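LPXTG cell wall surface protein (Streptococcus gordonii, PDB 4IGB) is a cell-wall-anchored surface protein whose N-terminal part, seen here as two beta-rich domains, probably mediates adhesion to host surfaces. Local coordinates at residues Pro196-Ala201 with Tyr252-Val257; Asn221-Asn226 with Leu231-Ala236; Glu143-Glu146 with Phe150-Gly153; Glu209-Lys214 with Ala281-Tyr286; Pro320-Gly323 with Ala328-Ser331. All coordinates share one frame; numbering follows the deposited sequence.

Contact 1: residues Pro196-Ala201 with Tyr252-Val257; sequences PTDIDA and YNENNV. With NA (sodium ion), chain M.
Thr197 and Asp198 lie against the last turn of the short helix 250-256, and the loop backbone is tied there at Asp198 by a nearly straight bond from Asp198 N to Glu254 O (2.9 Å, N-H...O 164°). Asp198 takes left-handed backbone angles in this loop, which supplies Asp198 and Asp200 to a sodium site. Glu254 O also accepts a bond from Ser258 OG, and so has two donors near the helix end.

The side chains of Asp198 and Glu254 run alongside each other, pointing the same way, with their carboxylate planes stacked and only 25° apart. Asp198 CG lies anti to its own N (chi1 -164°), which carries OD1 to the sodium ion at 2.6 Å while that same oxygen rests 3.5 Å from Glu254 CG. Asp200 OD2 reaches the ion at 2.7 Å; water 2 and Thr248 O are further ligands. The like charges of Asp198 and Glu254 are close, and the bound cation probably offsets part of their cost.

One residue earlier in the loop, Thr197 and Asn255 also lie side by side. The methyl CG2 of Thr197 approaches Asn255 OD1 to 3.3 Å, although that amide is held chiefly by other partners: its ND2 donates to Ser251 O and its OD1 accepts from Lys195 NZ. A water completes the join between loop and helix: water 1 donates to Glu254 OE1 at 2.5 Å and is hydrogen-bonded to Thr197 OG1 at 2.8 Å.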
# COMPACT_ATOMS: atom_id res chain seq x y z
N PRO B 196 0.66 2.94 9.77
CA PRO B 196 0.71 4.06 10.71
C PRO B 196 1.56 3.65 11.90
O PRO B 196 1.45 2.51 12.34
CB PRO B 196 -0.74 4.20 11.18
CG PRO B 196 -1.56 3.32 10.31
CD PRO B 196 -0.66 2.27 9.75
N THR B 197 2.38 4.56 12.43
CA THR B 197 3.16 4.27 13.63
C THR B 197 3.07 5.41 14.62
O THR B 197 2.70 6.53 14.27
CB THR B 197 4.64 4.05 13.30
OG1 THR B 197 5.18 5.25 12.76
CG2 THR B 197 4.81 2.93 12.29
N ASP B 198 3.41 5.13 15.87
CA ASP B 198 3.53 6.18 16.86
C ASP B 198 2.24 6.96 17.05
O ASP B 198 2.27 8.17 17.26
CB ASP B 198 4.65 7.17 16.50
CG ASP B 198 5.04 8.04 17.69
OD1 ASP B 198 5.00 7.51 18.83
OD2 ASP B 198 5.35 9.24 17.52
N ILE B 199 1.11 6.26 16.99
CA ILE B 199 -0.16 6.90 17.31
C ILE B 199 -0.31 6.95 18.83
O ILE B 199 -0.80 5.98 19.42
CB ILE B 199 -1.35 6.13 16.72
CG1 ILE B 199 -1.13 5.90 15.22
CG2 ILE B 199 -2.67 6.88 17.03
CD1 ILE B 199 -0.72 7.14 14.48
N ASP B 200 0.10 8.06 19.44
CA ASP B 200 0.35 8.07 20.88
C ASP B 200 0.17 9.41 21.57
O ASP B 200 0.41 9.53 22.77
CB ASP B 200 1.76 7.54 21.18
CG ASP B 200 2.84 8.62 21.07
OD1 ASP B 200 2.66 9.56 20.29
OD2 ASP B 200 3.87 8.52 21.77
N ALA B 201 -0.26 10.43 20.84
CA ALA B 201 -0.41 11.75 21.45
C ALA B 201 -1.76 11.92 22.11
O ALA B 201 -2.79 11.55 21.55
CB ALA B 201 -0.17 12.87 20.43
N TYR B 252 10.69 0.16 17.64
CA TYR B 252 9.99 -1.07 17.99
C TYR B 252 8.60 -0.79 18.56
O TYR B 252 7.60 -1.30 18.07
CB TYR B 252 10.80 -1.92 18.98
CG TYR B 252 10.13 -3.25 19.22
CD1 TYR B 252 10.44 -4.36 18.45
CD2 TYR B 252 9.16 -3.40 20.20
CE1 TYR B 252 9.82 -5.57 18.65
CE2 TYR B 252 8.52 -4.61 20.41
CZ TYR B 252 8.87 -5.69 19.62
OH TYR B 252 8.25 -6.91 19.81
N ASN B 253 8.54 0.02 19.61
CA ASN B 253 7.27 0.32 20.23
C ASN B 253 6.32 1.12 19.34
O ASN B 253 5.11 0.90 19.35
CB ASN B 253 7.49 1.02 21.58
CG ASN B 253 8.13 0.10 22.60
OD1 ASN B 253 8.12 -1.12 22.43
ND2 ASN B 253 8.68 0.67 23.68
N GLU B 254 6.88 2.04 18.56
CA GLU B 254 6.06 2.87 17.68
C GLU B 254 5.34 2.06 16.61
O GLU B 254 4.22 2.40 16.21
CB GLU B 254 6.90 3.99 17.06
CG GLU B 254 7.33 5.02 18.10
CD GLU B 254 8.23 6.08 17.52
OE1 GLU B 254 8.46 6.06 16.31
OE2 GLU B 254 8.70 6.95 18.28
N ASN B 255 5.98 1.00 16.16
CA ASN B 255 5.39 0.08 15.19
C ASN B 255 4.49 -0.95 15.86
O ASN B 255 3.37 -1.19 15.42
CB ASN B 255 6.48 -0.65 14.42
CG ASN B 255 7.13 0.21 13.37
OD1 ASN B 255 6.72 0.20 12.20
ND2 ASN B 255 8.13 0.98 13.78
N ASN B 256 5.01 -1.57 16.91
CA ASN B 256 4.33 -2.70 17.54
C ASN B 256 3.30 -2.34 18.61
O ASN B 256 2.26 -2.97 18.71
CB ASN B 256 5.36 -3.71 18.07
CG ASN B 256 6.16 -4.36 16.95
OD1 ASN B 256 5.60 -4.96 16.03
ND2 ASN B 256 7.49 -4.20 16.99
N VAL B 257 3.60 -1.32 19.42
CA VAL B 257 2.70 -0.91 20.47
C VAL B 257 1.68 0.15 20.01
O VAL B 257 0.50 0.10 20.38
CB VAL B 257 3.47 -0.36 21.69
CG1 VAL B 257 2.51 0.29 22.67
CG2 VAL B 257 4.28 -1.48 22.36
NA NA M . 6.24 8.97 20.65
O HOH W 1 7.64 5.76 13.95
O HOH W 2 8.31 9.05 19.36

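Contact 2: residues Asn221-Asn226 with Leu231-Ala236; sequences NLRLMN and LVQEEA
Gln233 contributes the most buried surface here, followed by Met225 and Arg223, and the three meet in the middle of a beta arch: strand 220-226 passes through a short loop into strand 232-235 of a different sheet, so that the two are joined through side chains. The nearest pair of CA atoms, Met225 and Leu231, is 9.8 Å apart, a spacing for facing sheets and too wide for backbone pairing.

Gln233 reaches across fully extended, coming from the direction opposite to Arg223. Its OE1 takes a 2.7 Å bond from Arg223 NH1; the N-H...O angle is 138°, so the bond is bent. OE1 lies only 5° out of the guanidinium plane, at its edge, while the amide stands almost perpendicular to that plane (87°). Trp242 NE1 gives OE1 a second donor, and Arg223 NH2 donates to Ile17 O, which holds the guanidinium at two of its nitrogens.

Met225 packs beside this pair from its place two residues along the strand. Its CG sits over the centre of the guanidinium, 3.7 Å above the plane, and the extended chain carries CE to 3.8 Å from Gln233 OE1. The flat cation is thus covered on one face by an aliphatic carbon and bonded at its rim.

The amide nitrogen also has partners. Gln233 NE2 donates to Glu16 OE2 and also to Glu235 OE2, which it meets at 2.7 Å on the anti side of that carboxylate.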
# COMPACT_ATOMS: atom_id res chain seq x y z
N ASN B 221 -8.30 -5.60 3.07
CA ASN B 221 -8.18 -7.05 3.00
C ASN B 221 -7.55 -7.63 4.26
O ASN B 221 -8.02 -8.65 4.77
CB ASN B 221 -7.36 -7.45 1.77
CG ASN B 221 -7.18 -8.97 1.66
OD1 ASN B 221 -6.20 -9.52 2.13
ND2 ASN B 221 -8.13 -9.64 1.04
N LEU B 222 -6.50 -6.99 4.77
CA LEU B 222 -5.79 -7.53 5.93
C LEU B 222 -5.27 -6.45 6.87
O LEU B 222 -4.60 -5.49 6.45
CB LEU B 222 -4.65 -8.44 5.45
CG LEU B 222 -3.68 -9.08 6.46
CD1 LEU B 222 -4.44 -9.75 7.58
CD2 LEU B 222 -2.80 -10.11 5.78
N ARG B 223 -5.58 -6.61 8.15
CA ARG B 223 -5.07 -5.71 9.18
C ARG B 223 -4.20 -6.46 10.18
O ARG B 223 -4.68 -7.34 10.90
CB ARG B 223 -6.20 -5.00 9.92
CG ARG B 223 -5.69 -4.01 10.96
CD ARG B 223 -6.32 -4.24 12.32
NE ARG B 223 -5.88 -5.49 12.92
CZ ARG B 223 -6.33 -5.96 14.08
NH1 ARG B 223 -7.25 -5.28 14.76
NH2 ARG B 223 -5.87 -7.10 14.57
N LEU B 224 -2.93 -6.11 10.22
CA LEU B 224 -2.01 -6.79 11.12
C LEU B 224 -1.68 -5.94 12.33
O LEU B 224 -1.37 -4.76 12.19
CB LEU B 224 -0.72 -7.16 10.39
CG LEU B 224 0.37 -7.68 11.34
CD1 LEU B 224 0.05 -9.11 11.76
CD2 LEU B 224 1.74 -7.60 10.70
N MET B 225 -1.76 -6.53 13.51
CA MET B 225 -1.25 -5.92 14.73
C MET B 225 -0.27 -6.86 15.40
O MET B 225 -0.34 -8.07 15.22
CB MET B 225 -2.36 -5.67 15.74
CG MET B 225 -3.21 -4.46 15.48
SD MET B 225 -4.39 -4.31 16.83
CE MET B 225 -5.19 -2.76 16.38
N ASN B 226 0.62 -6.30 16.19
CA ASN B 226 1.48 -7.09 17.05
C ASN B 226 0.76 -7.25 18.40
O ASN B 226 -0.03 -6.38 18.81
CB ASN B 226 2.83 -6.41 17.20
CG ASN B 226 3.74 -7.11 18.20
OD1 ASN B 226 3.70 -6.82 19.39
ND2 ASN B 226 4.59 -8.02 17.71
N LEU B 231 -3.56 0.33 21.10
CA LEU B 231 -4.48 1.30 20.51
C LEU B 231 -5.90 0.83 20.72
O LEU B 231 -6.17 -0.37 20.70
CB LEU B 231 -4.20 1.46 19.01
CG LEU B 231 -2.75 1.79 18.65
CD1 LEU B 231 -2.59 1.85 17.15
CD2 LEU B 231 -2.32 3.09 19.32
N VAL B 232 -6.82 1.76 20.95
CA VAL B 232 -8.22 1.38 20.95
C VAL B 232 -8.70 1.33 19.49
O VAL B 232 -8.49 2.29 18.73
CB VAL B 232 -9.08 2.36 21.76
CG1 VAL B 232 -10.55 2.21 21.43
CG2 VAL B 232 -8.84 2.16 23.25
N GLN B 233 -9.31 0.22 19.09
CA GLN B 233 -9.88 0.12 17.76
C GLN B 233 -11.37 0.35 17.86
O GLN B 233 -12.10 -0.38 18.52
CB GLN B 233 -9.60 -1.23 17.10
CG GLN B 233 -10.29 -1.34 15.73
CD GLN B 233 -9.86 -2.57 14.96
OE1 GLN B 233 -8.69 -2.97 15.00
NE2 GLN B 233 -10.81 -3.20 14.27
N GLU B 234 -11.83 1.39 17.18
CA GLU B 234 -13.19 1.81 17.34
C GLU B 234 -13.88 1.77 15.99
O GLU B 234 -13.54 2.54 15.10
CB GLU B 234 -13.19 3.22 17.90
CG GLU B 234 -14.51 3.93 17.81
CD GLU B 234 -14.42 5.29 18.45
OE1 GLU B 234 -14.26 5.34 19.69
OE2 GLU B 234 -14.48 6.30 17.71
N GLU B 235 -14.85 0.88 15.86
CA GLU B 235 -15.56 0.71 14.59
C GLU B 235 -16.91 1.42 14.58
O GLU B 235 -17.84 1.03 15.29
CB GLU B 235 -15.72 -0.77 14.28
CG GLU B 235 -14.43 -1.44 13.86
CD GLU B 235 -14.49 -2.94 13.88
OE1 GLU B 235 -15.60 -3.50 14.02
OE2 GLU B 235 -13.43 -3.57 13.76
N ALA B 236 -17.00 2.47 13.77
CA ALA B 236 -18.26 3.15 13.53
C ALA B 236 -18.78 2.68 12.18
O ALA B 236 -18.10 1.92 11.47
CB ALA B 236 -18.09 4.66 13.57

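Contact 3: residues Glu143-Glu146 with Phe150-Gly153; sequences ELWE and FEIG
Glu151 and Trp145 touch through a carboxylate oxygen and the pyrrole edge of an indole, and the path of Glu151 shows how. Its CB, directed toward the loop 143-146, is still 5.3 Å from Trp145 NE1. CG lies anti to the backbone N (chi1 176°) and the chain stays extended beyond it, so the side chain reaches straight out from the strand; on the way CG packs on the carbonyl oxygen of Ala281 in the neighbouring strand. CD comes to 3.7 Å from Trp145 NE1.

At the tip the two oxygens divide their work. OE1 lies near the indole plane, 2.8 Å from NE1 and 3.1 Å from CD1 of Trp145. The bond from NE1 is weak, since its N-H...O angle is only 122°, and the ring and carboxylate planes are 60° apart. The stronger partner of that N-H is Tyr157 OH. OE2 turns instead to Ser280 OG and Tyr157 OH, so that Tyr157 is shared by both residues and the buried carboxylate is well supplied with partners.

Trp145 itself is more exposed, yet its ring is steadied: Leu144 CB lies 3.7 Å above one face, over the centre, and the ring of Tyr65 meets it as well. With strands 135-142 and 149-153 antiparallel neighbours, the contact belongs to a beta hairpin whose connecting loop folds its tryptophan back onto the second strand.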
# COMPACT_ATOMS: atom_id res chain seq x y z
N GLU B 143 12.26 14.34 4.82
CA GLU B 143 12.81 13.15 5.43
C GLU B 143 13.43 13.45 6.79
O GLU B 143 14.38 12.80 7.19
CB GLU B 143 13.77 12.43 4.47
CG GLU B 143 13.05 11.87 3.25
CD GLU B 143 13.98 11.23 2.23
OE1 GLU B 143 13.74 10.07 1.86
OE2 GLU B 143 14.94 11.89 1.78
N LEU B 144 12.87 14.42 7.50
CA LEU B 144 13.35 14.72 8.86
C LEU B 144 13.25 13.51 9.79
O LEU B 144 14.10 13.32 10.65
CB LEU B 144 12.56 15.85 9.52
CG LEU B 144 12.51 17.27 8.97
CD1 LEU B 144 12.15 18.22 10.11
CD2 LEU B 144 13.83 17.66 8.32
N TRP B 145 12.19 12.71 9.62
CA TRP B 145 11.83 11.67 10.57
C TRP B 145 12.08 10.27 10.01
O TRP B 145 12.68 9.43 10.68
CB TRP B 145 10.37 11.83 10.98
CG TRP B 145 10.04 13.25 11.33
CD1 TRP B 145 9.12 14.05 10.72
CD2 TRP B 145 10.66 14.04 12.35
NE1 TRP B 145 9.12 15.30 11.31
CE2 TRP B 145 10.06 15.31 12.31
CE3 TRP B 145 11.66 13.79 13.29
CZ2 TRP B 145 10.42 16.34 13.19
CZ3 TRP B 145 12.02 14.81 14.16
CH2 TRP B 145 11.40 16.07 14.10
N GLU B 146 11.60 10.03 8.79
CA GLU B 146 11.85 8.79 8.08
C GLU B 146 12.18 9.14 6.64
O GLU B 146 11.86 10.23 6.17
CB GLU B 146 10.60 7.91 8.01
CG GLU B 146 9.85 7.68 9.29
CD GLU B 146 8.57 6.88 9.05
OE1 GLU B 146 8.35 6.42 7.90
OE2 GLU B 146 7.79 6.70 10.00
N PHE B 150 5.72 11.34 4.17
CA PHE B 150 5.05 12.61 4.37
C PHE B 150 4.48 12.68 5.78
O PHE B 150 4.30 11.66 6.45
CB PHE B 150 3.97 12.85 3.31
CG PHE B 150 2.94 11.76 3.20
CD1 PHE B 150 1.82 11.76 4.02
CD2 PHE B 150 3.08 10.75 2.26
CE1 PHE B 150 0.85 10.77 3.92
CE2 PHE B 150 2.12 9.74 2.15
CZ PHE B 150 1.00 9.76 2.97
N GLU B 151 4.20 13.90 6.22
CA GLU B 151 3.73 14.14 7.58
C GLU B 151 2.40 14.87 7.57
O GLU B 151 2.26 15.87 6.89
CB GLU B 151 4.76 14.98 8.31
CG GLU B 151 4.39 15.42 9.72
CD GLU B 151 5.60 15.95 10.47
OE1 GLU B 151 6.73 15.81 9.93
OE2 GLU B 151 5.43 16.50 11.58
N ILE B 152 1.43 14.36 8.32
CA ILE B 152 0.15 15.04 8.48
C ILE B 152 -0.02 15.41 9.95
O ILE B 152 0.25 14.59 10.82
CB ILE B 152 -1.02 14.16 8.03
CG1 ILE B 152 -0.81 13.70 6.59
CG2 ILE B 152 -2.32 14.91 8.15
CD1 ILE B 152 -1.77 12.64 6.14
N GLY B 153 -0.44 16.64 10.22
CA GLY B 153 -0.54 17.10 11.59
C GLY B 153 -0.55 18.62 11.68
O GLY B 153 -0.41 19.30 10.66

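Contact 4: residues Glu209-Lys214 with Ala281-Tyr286; sequences ETFYVK and AVFGLY. With SO4 (sulfate ion), chain J.
Phe211 and Phe283 form the tight part of this contact between two sheets. Phe283 CE1 reaches 3.6 Å from Phe211 CD1; the rings meet rim to rim, with centroids 5.8 Å apart and planes at 33°, so neither lies over the other's face. Phe211 has CG anti to its N (chi1 178°), which throws its ring across the gap. Beside this pair the methyl CB of Ala281 packs at 3.6 Å from Glu209 OE2, a buried oxygen satisfied chiefly by Tyr273 OH; Glu209 OE1 accepts from the backbone N of Asp200 and Ala201.

Further along, the chains diverge. The CA atoms of Glu209 and Ala281 are 8.8 Å apart, whereas those of Val213 and Leu285 are 14.5 Å apart and their side chains do not meet. Tyr286, in this looser region, turns its OH to a sulfate ion, probably from the crystallisation liquor; the modelled separation is too short to be taken literally.

The two strands belong to separate antiparallel sheets packed face to face: strand 210-214 runs between 268-274 and 239-243, and strand 280-287 between 29-30 and 149-153.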
# COMPACT_ATOMS: atom_id res chain seq x y z
N GLU B 209 -4.73 11.47 19.46
CA GLU B 209 -4.25 11.22 18.11
C GLU B 209 -4.93 9.99 17.53
O GLU B 209 -4.92 8.92 18.14
CB GLU B 209 -2.74 11.01 18.14
CG GLU B 209 -2.13 10.83 16.76
CD GLU B 209 -0.62 10.81 16.81
OE1 GLU B 209 -0.06 10.59 17.91
OE2 GLU B 209 -0.00 11.03 15.75
N THR B 210 -5.49 10.15 16.34
CA THR B 210 -6.30 9.11 15.72
C THR B 210 -5.98 8.93 14.24
O THR B 210 -5.93 9.92 13.49
CB THR B 210 -7.79 9.48 15.82
OG1 THR B 210 -8.13 9.72 17.19
CG2 THR B 210 -8.67 8.37 15.25
N PHE B 211 -5.75 7.68 13.83
CA PHE B 211 -5.67 7.30 12.42
C PHE B 211 -6.94 6.53 12.10
O PHE B 211 -7.37 5.68 12.89
CB PHE B 211 -4.48 6.37 12.18
CG PHE B 211 -4.36 5.88 10.75
CD1 PHE B 211 -3.76 6.68 9.77
CD2 PHE B 211 -4.81 4.63 10.39
CE1 PHE B 211 -3.64 6.22 8.44
CE2 PHE B 211 -4.70 4.16 9.07
CZ PHE B 211 -4.11 4.97 8.10
N TYR B 212 -7.54 6.81 10.94
CA TYR B 212 -8.72 6.04 10.57
C TYR B 212 -8.78 5.66 9.10
O TYR B 212 -8.11 6.26 8.27
CB TYR B 212 -9.99 6.75 11.00
CG TYR B 212 -10.27 8.10 10.37
CD1 TYR B 212 -9.96 9.28 11.05
CD2 TYR B 212 -10.90 8.19 9.14
CE1 TYR B 212 -10.25 10.51 10.49
CE2 TYR B 212 -11.20 9.41 8.58
CZ TYR B 212 -10.87 10.57 9.26
OH TYR B 212 -11.17 11.79 8.69
N VAL B 213 -9.57 4.64 8.81
CA VAL B 213 -9.81 4.22 7.45
C VAL B 213 -11.31 4.24 7.25
O VAL B 213 -12.04 3.57 7.97
CB VAL B 213 -9.30 2.81 7.21
CG1 VAL B 213 -9.64 2.33 5.80
CG2 VAL B 213 -7.79 2.75 7.48
N LYS B 214 -11.77 5.05 6.30
CA LYS B 214 -13.18 5.08 5.93
C LYS B 214 -13.57 3.80 5.19
O LYS B 214 -12.75 3.23 4.49
CB LYS B 214 -13.46 6.32 5.06
CG LYS B 214 -13.51 7.62 5.89
CD LYS B 214 -13.38 8.84 5.01
CE LYS B 214 -14.54 8.99 4.01
NZ LYS B 214 -14.17 10.04 2.98
N ALA B 281 1.83 12.85 12.54
CA ALA B 281 2.31 11.51 12.29
C ALA B 281 2.94 11.42 10.91
O ALA B 281 2.66 12.24 10.03
CB ALA B 281 1.16 10.50 12.42
N VAL B 282 3.77 10.42 10.73
CA VAL B 282 4.57 10.30 9.52
C VAL B 282 4.15 9.04 8.80
O VAL B 282 3.96 7.99 9.42
CB VAL B 282 6.09 10.25 9.87
CG1 VAL B 282 6.92 10.11 8.61
CG2 VAL B 282 6.50 11.49 10.63
N PHE B 283 4.02 9.13 7.48
CA PHE B 283 3.53 8.02 6.69
C PHE B 283 4.37 7.78 5.45
O PHE B 283 4.82 8.73 4.80
CB PHE B 283 2.10 8.30 6.21
CG PHE B 283 1.15 8.62 7.32
CD1 PHE B 283 0.43 7.62 7.95
CD2 PHE B 283 0.95 9.93 7.71
CE1 PHE B 283 -0.46 7.91 8.97
CE2 PHE B 283 0.07 10.25 8.72
CZ PHE B 283 -0.65 9.24 9.36
N GLY B 284 4.53 6.52 5.10
CA GLY B 284 5.01 6.14 3.79
C GLY B 284 3.94 5.36 3.07
O GLY B 284 2.88 5.11 3.63
N LEU B 285 4.18 4.98 1.82
CA LEU B 285 3.27 4.08 1.14
C LEU B 285 4.05 2.85 0.74
O LEU B 285 5.20 2.93 0.35
CB LEU B 285 2.62 4.74 -0.08
CG LEU B 285 1.85 6.03 0.15
CD1 LEU B 285 1.36 6.57 -1.19
CD2 LEU B 285 0.68 5.79 1.08
N TYR B 286 3.41 1.69 0.84
CA TYR B 286 4.13 0.44 0.66
C TYR B 286 3.37 -0.55 -0.22
O TYR B 286 2.18 -0.37 -0.50
CB TYR B 286 4.34 -0.24 2.01
CG TYR B 286 4.92 0.63 3.11
CD1 TYR B 286 6.26 0.52 3.48
CD2 TYR B 286 4.12 1.52 3.82
CE1 TYR B 286 6.79 1.29 4.50
CE2 TYR B 286 4.65 2.30 4.85
CZ TYR B 286 5.98 2.18 5.18
OH TYR B 286 6.50 2.95 6.20
S SO4 J . 9.74 2.01 7.53
O1 SO4 J . 9.64 1.51 8.90
O2 SO4 J . 8.63 2.91 7.27
O3 SO4 J . 9.70 0.88 6.60
O4 SO4 J . 10.98 2.77 7.36

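Contact 5: residues Pro320-Gly323 with Ala328-Ser331; sequences PVPG and AAPS
With phi -66° and psi 137° at Pro322, and closely similar angles at Ala329, two polyproline-like pieces of chain run past each other, and Pro322 meets Ala329. Gly323 then changes course with a positive phi of 82°, a conformation readily reached by glycine, and the chain begins its return toward Ala328. The nearest CA atoms, those of Pro322 and Ala328, are 4.6 Å apart.

The pyrrolidine ring of Pro322 does nearly all the touching. Its CB is the closest atom, 3.6 Å from Ala329 N and, on the other side of the peptide bond, with Pro322 CB to Ala328 C at 3.8 Å, so the ring presses on the peptide linking these two alanines. The same CB lies 4.2 Å from Ala329 CB, and further round the ring CG approaches Pro330 CD to 4.2 Å. These are van der Waals contacts, apolar on the ring side, and the two segments share no hydrogen bond.

Both segments belong to one loop, which joins strands 310-317 and 333-338 of the beta-rich N2 domain, related to adhesin domains. The loop lies at the seam with the N-terminal domain: the side chain of Ala328 packs on Ile17 and that of Ser331 on Glu15, both from strand 14-19. Within the N2 domain, Pro320 and Pro330 both rest on Val417.

Polar ties come from residues outside the two segments. Asp325, inside the loop, accepts from Val321 N through OD2, and Asp418 OD1 accepts from Ser331 N. At the turn itself the backbone nitrogens of Gly323 and Ala328 stand 4.1 Å apart.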
# COMPACT_ATOMS: atom_id res chain seq x y z
N PRO B 320 6.59 -15.91 -1.08
CA PRO B 320 6.88 -14.84 -0.12
C PRO B 320 6.90 -15.35 1.31
O PRO B 320 6.08 -16.18 1.68
CB PRO B 320 5.69 -13.88 -0.29
CG PRO B 320 5.00 -14.30 -1.50
CD PRO B 320 5.27 -15.75 -1.71
N VAL B 321 7.81 -14.82 2.12
CA VAL B 321 7.91 -15.21 3.52
C VAL B 321 6.95 -14.39 4.40
O VAL B 321 7.05 -13.17 4.46
CB VAL B 321 9.35 -15.05 4.05
CG1 VAL B 321 9.42 -15.34 5.55
CG2 VAL B 321 10.32 -15.95 3.26
N PRO B 322 6.05 -15.08 5.11
CA PRO B 322 5.04 -14.44 5.95
C PRO B 322 5.69 -13.72 7.12
O PRO B 322 6.60 -14.26 7.75
CB PRO B 322 4.21 -15.62 6.48
CG PRO B 322 4.48 -16.74 5.52
CD PRO B 322 5.90 -16.55 5.10
N GLY B 323 5.22 -12.51 7.42
CA GLY B 323 5.80 -11.73 8.49
C GLY B 323 7.04 -11.01 8.02
O GLY B 323 7.68 -10.28 8.77
N ALA B 328 1.30 -11.49 6.59
CA ALA B 328 0.97 -12.69 7.36
C ALA B 328 0.81 -13.88 6.44
O ALA B 328 0.74 -13.73 5.21
CB ALA B 328 -0.30 -12.48 8.16
N ALA B 329 0.74 -15.06 7.04
CA ALA B 329 0.62 -16.29 6.29
C ALA B 329 -0.59 -16.22 5.37
O ALA B 329 -1.65 -15.75 5.77
CB ALA B 329 0.53 -17.49 7.23
N PRO B 330 -0.43 -16.69 4.13
CA PRO B 330 -1.51 -16.58 3.14
C PRO B 330 -2.62 -17.58 3.42
O PRO B 330 -2.38 -18.63 4.01
CB PRO B 330 -0.81 -16.93 1.83
CG PRO B 330 0.32 -17.83 2.24
CD PRO B 330 0.77 -17.34 3.59
N SER B 331 -3.82 -17.22 3.00
CA SER B 331 -4.96 -18.12 3.06
C SER B 331 -5.10 -18.90 1.76
O SER B 331 -5.72 -19.96 1.73
CB SER B 331 -6.23 -17.31 3.32
OG SER B 331 -6.10 -16.59 4.54

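Contacts 2 and 4 are the buried ones: each joins strands of facing sheets, and both use the eight-stranded sheet, yet contact 2 is polar at its centre whereas contact 4 is mostly aromatic. Contacts 1 and 3 are partly buried and set a loop against a helix and a strand respectively, one with stacked carboxylates beside a bound sodium ion and the other with a carboxylate against an indole. Contact 3 shares a sheet with contact 4, since strands 149-153 and 280-287 are neighbours. Contact 1 meets contact 4 through backbone atoms at Ala201 and Glu209. Contact 5, a surface contact at the seam with the N-terminal domain, touches contact 2 where Leu222 packs on Ala328.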